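Local coordinates for blue copper protein (Hyphomicrobium denitrificans, PDB 3EF4) that binds one copper ion per molecule and probably carries electrons in the periplasm, at residues M17-G22 against H41-V46; V32-T37 against M87-Q92. One frame throughout, in Å; residues are numbered along the deposited sequence.

Interaction 1 (M17-G22 against H41-V46); sequences MVFQPG and HNAESV. With CU (copper (II) ion), chain D.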
loop_
_atom_site.group_PDB
_atom_site.type_symbol
_atom_site.label_atom_id
_atom_site.label_comp_id
_atom_site.label_asym_id
_atom_site.label_seq_id
_atom_site.Cartn_x
_atom_site.Cartn_y
_atom_site.Cartn_z
ATOM N N MET A 17 0.892 -7.100 -11.693
ATOM C CA MET A 17 -0.057 -6.830 -10.616
ATOM C C MET A 17 0.635 -5.972 -9.547
ATOM O O MET A 17 1.017 -6.399 -8.469
ATOM C CB MET A 17 -0.595 -8.109 -9.999
ATOM C CG MET A 17 -1.066 -9.091 -11.026
ATOM S SD MET A 17 -2.366 -8.364 -12.055
ATOM C CE MET A 17 -2.907 -9.849 -12.909
ATOM N N VAL A 18 0.797 -4.729 -9.922
ATOM C CA VAL A 18 1.547 -3.807 -9.103
ATOM C C VAL A 18 0.817 -2.526 -8.802
ATOM O O VAL A 18 0.073 -1.981 -9.618
ATOM C CB VAL A 18 2.905 -3.453 -9.767
ATOM C CG1 VAL A 18 3.716 -4.705 -9.997
ATOM C CG2 VAL A 18 2.696 -2.729 -11.070
ATOM N N PHE A 19 1.083 -2.022 -7.590
ATOM C CA PHE A 19 0.840 -0.638 -7.289
ATOM C C PHE A 19 2.082 0.164 -7.659
ATOM O O PHE A 19 3.194 -0.234 -7.302
ATOM C CB PHE A 19 0.554 -0.487 -5.788
ATOM C CG PHE A 19 -0.774 -0.995 -5.317
ATOM C CD1 PHE A 19 -1.973 -0.365 -5.579
ATOM C CD2 PHE A 19 -0.834 -2.153 -4.571
ATOM C CE1 PHE A 19 -3.164 -0.859 -5.109
ATOM C CE2 PHE A 19 -2.014 -2.642 -4.088
ATOM C CZ PHE A 19 -3.212 -1.990 -4.359
ATOM N N GLN A 20 1.907 1.257 -8.358
ATOM C CA GLN A 20 3.017 2.081 -8.790
ATOM C C GLN A 20 2.845 3.504 -8.271
ATOM O O GLN A 20 1.887 4.190 -8.704
ATOM C CB GLN A 20 3.106 2.097 -10.320
ATOM C CG GLN A 20 4.353 2.846 -10.787
ATOM C CD GLN A 20 4.877 2.307 -12.097
ATOM O OE1 GLN A 20 4.094 2.240 -13.060
ATOM N NE2 GLN A 20 6.165 1.935 -12.211
ATOM N N PRO A 21 3.709 3.956 -7.374
ATOM C CA PRO A 21 4.825 3.232 -6.747
ATOM C C PRO A 21 4.316 2.260 -5.700
ATOM O O PRO A 21 3.188 2.365 -5.204
ATOM C CB PRO A 21 5.646 4.330 -6.071
ATOM C CG PRO A 21 4.669 5.422 -5.790
ATOM C CD PRO A 21 3.632 5.334 -6.862
ATOM N N GLY A 22 5.158 1.299 -5.325
ATOM C CA GLY A 22 4.877 0.354 -4.293
ATOM C C GLY A 22 5.168 0.849 -2.883
ATOM O O GLY A 22 4.721 0.249 -1.909
ATOM N N HIS A 41 -8.782 -4.003 -10.398
ATOM C CA HIS A 41 -8.013 -3.923 -9.174
ATOM C C HIS A 41 -8.774 -3.185 -8.105
ATOM O O HIS A 41 -9.750 -2.515 -8.386
ATOM C CB HIS A 41 -6.713 -3.187 -9.419
ATOM C CG HIS A 41 -5.846 -3.763 -10.488
ATOM N ND1 HIS A 41 -5.076 -4.893 -10.270
ATOM C CD2 HIS A 41 -5.667 -3.372 -11.779
ATOM C CE1 HIS A 41 -4.446 -5.158 -11.387
ATOM N NE2 HIS A 41 -4.773 -4.260 -12.340
ATOM N N ASN A 42 -8.340 -3.270 -6.871
ATOM C CA ASN A 42 -8.770 -2.363 -5.839
ATOM C C ASN A 42 -7.601 -2.059 -4.910
ATOM O O ASN A 42 -6.508 -2.580 -5.039
ATOM C CB ASN A 42 -9.981 -2.834 -5.057
ATOM C CG ASN A 42 -9.702 -3.797 -3.918
ATOM O OD1 ASN A 42 -8.816 -4.631 -4.003
ATOM N ND2 ASN A 42 -10.481 -3.628 -2.862
ATOM N N ALA A 43 -7.902 -1.220 -3.922
ATOM C CA ALA A 43 -6.943 -0.969 -2.835
ATOM C C ALA A 43 -7.720 -0.994 -1.540
ATOM O O ALA A 43 -8.753 -0.349 -1.391
ATOM C CB ALA A 43 -6.229 0.347 -2.994
ATOM N N GLU A 44 -7.244 -1.772 -0.589
ATOM C CA GLU A 44 -7.868 -1.883 0.737
ATOM C C GLU A 44 -6.816 -2.182 1.779
ATOM O O GLU A 44 -5.787 -2.833 1.520
ATOM C CB GLU A 44 -8.968 -2.936 0.727
ATOM C CG GLU A 44 -8.489 -4.364 0.504
ATOM C CD GLU A 44 -9.662 -5.293 0.503
ATOM O OE1 GLU A 44 -10.471 -5.254 -0.416
ATOM O OE2 GLU A 44 -9.866 -6.062 1.451
ATOM N N SER A 45 -7.076 -1.779 3.006
ATOM C CA SER A 45 -6.194 -2.070 4.103
ATOM C C SER A 45 -5.931 -3.547 4.290
ATOM O O SER A 45 -6.864 -4.345 4.174
ATOM C CB SER A 45 -6.836 -1.547 5.404
ATOM O OG SER A 45 -7.076 -0.167 5.358
ATOM N N VAL A 46 -4.706 -3.903 4.616
ATOM C CA VAL A 46 -4.419 -5.227 5.157
ATOM C C VAL A 46 -4.718 -5.118 6.644
ATOM O O VAL A 46 -3.924 -4.627 7.423
ATOM C CB VAL A 46 -2.994 -5.648 4.850
ATOM C CG1 VAL A 46 -2.666 -6.987 5.475
ATOM C CG2 VAL A 46 -2.802 -5.786 3.339
HETATM CU CU CU D . -4.923 -5.939 -8.563
#
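The backbones of M17-F19 and H41-A43 run in roughly the same direction, 36° apart, with the CA atoms of M17 and H41 8.6 Å from each other, so no backbone hydrogen bond spans the gap and side chains fill it. F19 makes the closest approach. With CG set beside the backbone N and opposite the carbonyl carbon (chi1 -72°), the ring swings across so that CZ comes 3.4 Å from N42 O, which lies at the ring edge near its plane. That carbonyl oxygen is buried here without a hydrogen-bonding partner, and the slightly positive edge of a phenyl ring is a fitting neighbour for it. On the next residue A43 CB meets F19 CE1 at 3.9 Å; a small methyl lets the ring lie close to the chain. The place is the interior of a cupredoxin beta-sandwich, just beneath its type 1 copper site, where H41 ND1 binds the metal at 2.0 Å alongside C79, H82 and M87. Shrinking F19 to an alanine would probably open a gap beneath the ligand M87, which the ring also touches, and take from N42 O and the A43 methyl their neighbour. Nearer the copper, M17 SD stands 3.9 Å from H41 CE1, in the plane of the imidazole, and a thioether suits that edge because it is both bulky and polarisable. H41 NE2 donates to N9 OD1, so with the copper at ND1 the ring is held at both nitrogens. N42 turns its amide onward to E44, ND2 donating to E44 OE1 at 2.9 Å, while OD1 accepts from A80 N.

Interaction 2 (V32-T37 against M87-Q92); sequences VKFVPT and MVVLVQ. With CU (copper (II) ion), chain D.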
loop_
_atom_site.group_PDB
_atom_site.type_symbol
_atom_site.label_atom_id
_atom_site.label_comp_id
_atom_site.label_asym_id
_atom_site.label_seq_id
_atom_site.Cartn_x
_atom_site.Cartn_y
_atom_site.Cartn_z
ATOM N N VAL A 32 -3.509 10.096 -0.260
ATOM C CA VAL A 32 -2.977 9.164 -1.223
ATOM C C VAL A 32 -4.165 8.611 -2.003
ATOM O O VAL A 32 -5.073 7.983 -1.439
ATOM C CB VAL A 32 -2.169 8.018 -0.575
ATOM C CG1 VAL A 32 -1.575 7.116 -1.648
ATOM C CG2 VAL A 32 -1.077 8.588 0.322
ATOM N N LYS A 33 -4.204 8.871 -3.298
ATOM C CA LYS A 33 -5.286 8.395 -4.159
ATOM C C LYS A 33 -4.808 7.214 -4.969
ATOM O O LYS A 33 -3.809 7.329 -5.706
ATOM C CB LYS A 33 -5.716 9.469 -5.188
ATOM C CG LYS A 33 -6.153 10.787 -4.791
ATOM C CD LYS A 33 -6.856 11.466 -5.976
ATOM C CE LYS A 33 -7.824 12.452 -5.318
ATOM N NZ LYS A 33 -8.602 13.181 -6.380
ATOM N N PHE A 34 -5.511 6.114 -4.829
ATOM C CA PHE A 34 -5.284 4.891 -5.583
ATOM C C PHE A 34 -6.220 4.919 -6.780
ATOM O O PHE A 34 -7.437 5.009 -6.604
ATOM C CB PHE A 34 -5.564 3.659 -4.689
ATOM C CG PHE A 34 -4.676 3.649 -3.456
ATOM C CD1 PHE A 34 -5.056 4.317 -2.306
ATOM C CD2 PHE A 34 -3.446 3.020 -3.501
ATOM C CE1 PHE A 34 -4.202 4.359 -1.230
ATOM C CE2 PHE A 34 -2.588 3.054 -2.399
ATOM C CZ PHE A 34 -2.992 3.736 -1.273
ATOM N N VAL A 35 -5.623 4.942 -7.975
ATOM C CA VAL A 35 -6.388 5.181 -9.180
ATOM C C VAL A 35 -6.403 3.949 -10.081
ATOM O O VAL A 35 -5.377 3.280 -10.202
ATOM C CB VAL A 35 -5.877 6.419 -9.943
ATOM C CG1 VAL A 35 -6.091 7.672 -9.088
ATOM C CG2 VAL A 35 -4.420 6.294 -10.388
ATOM N N PRO A 36 -7.541 3.633 -10.679
ATOM C CA PRO A 36 -7.672 2.424 -11.488
ATOM C C PRO A 36 -7.136 2.599 -12.914
ATOM O O PRO A 36 -7.872 2.564 -13.924
ATOM C CB PRO A 36 -9.189 2.238 -11.481
ATOM C CG PRO A 36 -9.735 3.653 -11.481
ATOM C CD PRO A 36 -8.815 4.350 -10.529
ATOM N N THR A 37 -5.828 2.806 -12.995
ATOM C CA THR A 37 -5.191 3.004 -14.315
ATOM C C THR A 37 -5.534 1.871 -15.254
ATOM O O THR A 37 -5.933 2.077 -16.417
ATOM C CB THR A 37 -3.685 3.172 -14.085
ATOM O OG1 THR A 37 -3.483 4.232 -13.126
ATOM C CG2 THR A 37 -2.941 3.483 -15.383
ATOM N N MET A 87 0.433 -7.911 -5.193
ATOM C CA MET A 87 -0.058 -6.553 -5.345
ATOM C C MET A 87 -0.356 -5.948 -3.959
ATOM O O MET A 87 -1.411 -6.083 -3.381
ATOM C CB MET A 87 -1.281 -6.525 -6.255
ATOM C CG MET A 87 -1.598 -5.093 -6.700
ATOM S SD MET A 87 -2.579 -5.097 -8.230
ATOM C CE MET A 87 -2.865 -3.312 -8.335
ATOM N N VAL A 88 0.703 -5.318 -3.437
ATOM C CA VAL A 88 0.803 -4.773 -2.110
ATOM C C VAL A 88 1.513 -3.429 -2.166
ATOM O O VAL A 88 2.401 -3.254 -3.028
ATOM C CB VAL A 88 1.454 -5.741 -1.106
ATOM C CG1 VAL A 88 2.900 -6.057 -1.465
ATOM C CG2 VAL A 88 1.378 -5.238 0.315
ATOM N N VAL A 89 1.172 -2.495 -1.320
ATOM C CA VAL A 89 1.753 -1.160 -1.273
ATOM C C VAL A 89 1.919 -0.762 0.176
ATOM O O VAL A 89 1.129 -1.129 1.046
ATOM C CB VAL A 89 0.882 -0.171 -2.062
ATOM C CG1 VAL A 89 -0.564 -0.130 -1.536
ATOM C CG2 VAL A 89 1.472 1.231 -2.084
ATOM N N LEU A 90 2.947 0.046 0.426
ATOM C CA LEU A 90 3.307 0.512 1.737
ATOM C C LEU A 90 3.331 2.048 1.716
ATOM O O LEU A 90 4.087 2.650 0.954
ATOM C CB LEU A 90 4.670 -0.021 2.144
ATOM C CG LEU A 90 5.179 0.337 3.557
ATOM C CD1 LEU A 90 4.236 -0.178 4.614
ATOM C CD2 LEU A 90 6.590 -0.194 3.797
ATOM N N VAL A 91 2.534 2.666 2.571
ATOM C CA VAL A 91 2.508 4.122 2.695
ATOM C C VAL A 91 3.113 4.466 4.050
ATOM O O VAL A 91 2.640 3.968 5.082
ATOM C CB VAL A 91 1.093 4.685 2.605
ATOM C CG1 VAL A 91 1.077 6.188 2.780
ATOM C CG2 VAL A 91 0.462 4.306 1.277
ATOM N N GLN A 92 4.117 5.319 4.056
ATOM C CA GLN A 92 4.700 5.843 5.294
ATOM C C GLN A 92 4.224 7.248 5.525
ATOM O O GLN A 92 4.445 8.127 4.690
ATOM C CB GLN A 92 6.206 5.873 5.156
ATOM C CG GLN A 92 6.854 6.422 6.428
ATOM C CD GLN A 92 8.380 6.355 6.382
ATOM O OE1 GLN A 92 8.979 5.641 5.555
ATOM N NE2 GLN A 92 8.998 7.062 7.316
HETATM CU CU CU D . -4.923 -5.939 -8.563
#
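V91 and F34 give up the most surface to this contact, and V32 completes the set on the first strand. V91 sends its two methyls to different partners: CG1 lies 4.1 Å from V32 CG2, and CG2 lies 4.3 Å from F34 CZ, at the edge of the phenyl ring and near its plane. The fork follows from the torsion, which sets CG1 opposite the backbone N and CG2 opposite the carbonyl carbon (chi1 178°). A beta-branched residue suits such a place, keeping the strand extended while offering two short branches. V32 and V91 come from facing layers and lie side by side, pointing opposite ways. F34 is the long member of the group. Its CB points at the other strand, and the ring carries CE2 to within 3.9 Å of V89 CG1, reaching over a gap that at this level measures 10.2 Å between the CA atoms of F34 and V89. The long, flat ring spans this wider separation. Everything that touches is hydrocarbon and buried, and no hydrogen bond crosses. Strands 32-35 and 88-92 run at 164° with their axes 10.7 Å apart at closest, the spacing of the two facing layers of a cupredoxin sandwich rather than of neighbours within a sheet. On one side, strand 31-35 bonds through its backbone to strands 2-8 and 65-68, and V5 of the former touches both V32 and F34; on the other, strand 88-93 lies between strands 18-26 and 73-78, with F19 and L77 touching V89.

How the interactions relate
Interactions 1 and 2 fill adjoining parts of one hydrophobic interior, their centres 5 Å apart. Interaction 1 holds the copper ligand H41, while segment 87-92 of interaction 2 reaches the metal through M87, which itself makes no contact with 32-37. M87 SD lies 2.5 Å from the copper, and H41 ND1 and M87 SD are 3.2 Å apart because both bind the same ion. C79 and H82 complete the site. The backbones join as well, since strands 18-26 and 88-93 are neighbours in the sheet and L90 N probably donates a hydrogen bond to G22 O at 2.9 Å. F19 and A43 bridge the two clusters, F19 touching M87 and V89 while A43 touches F34.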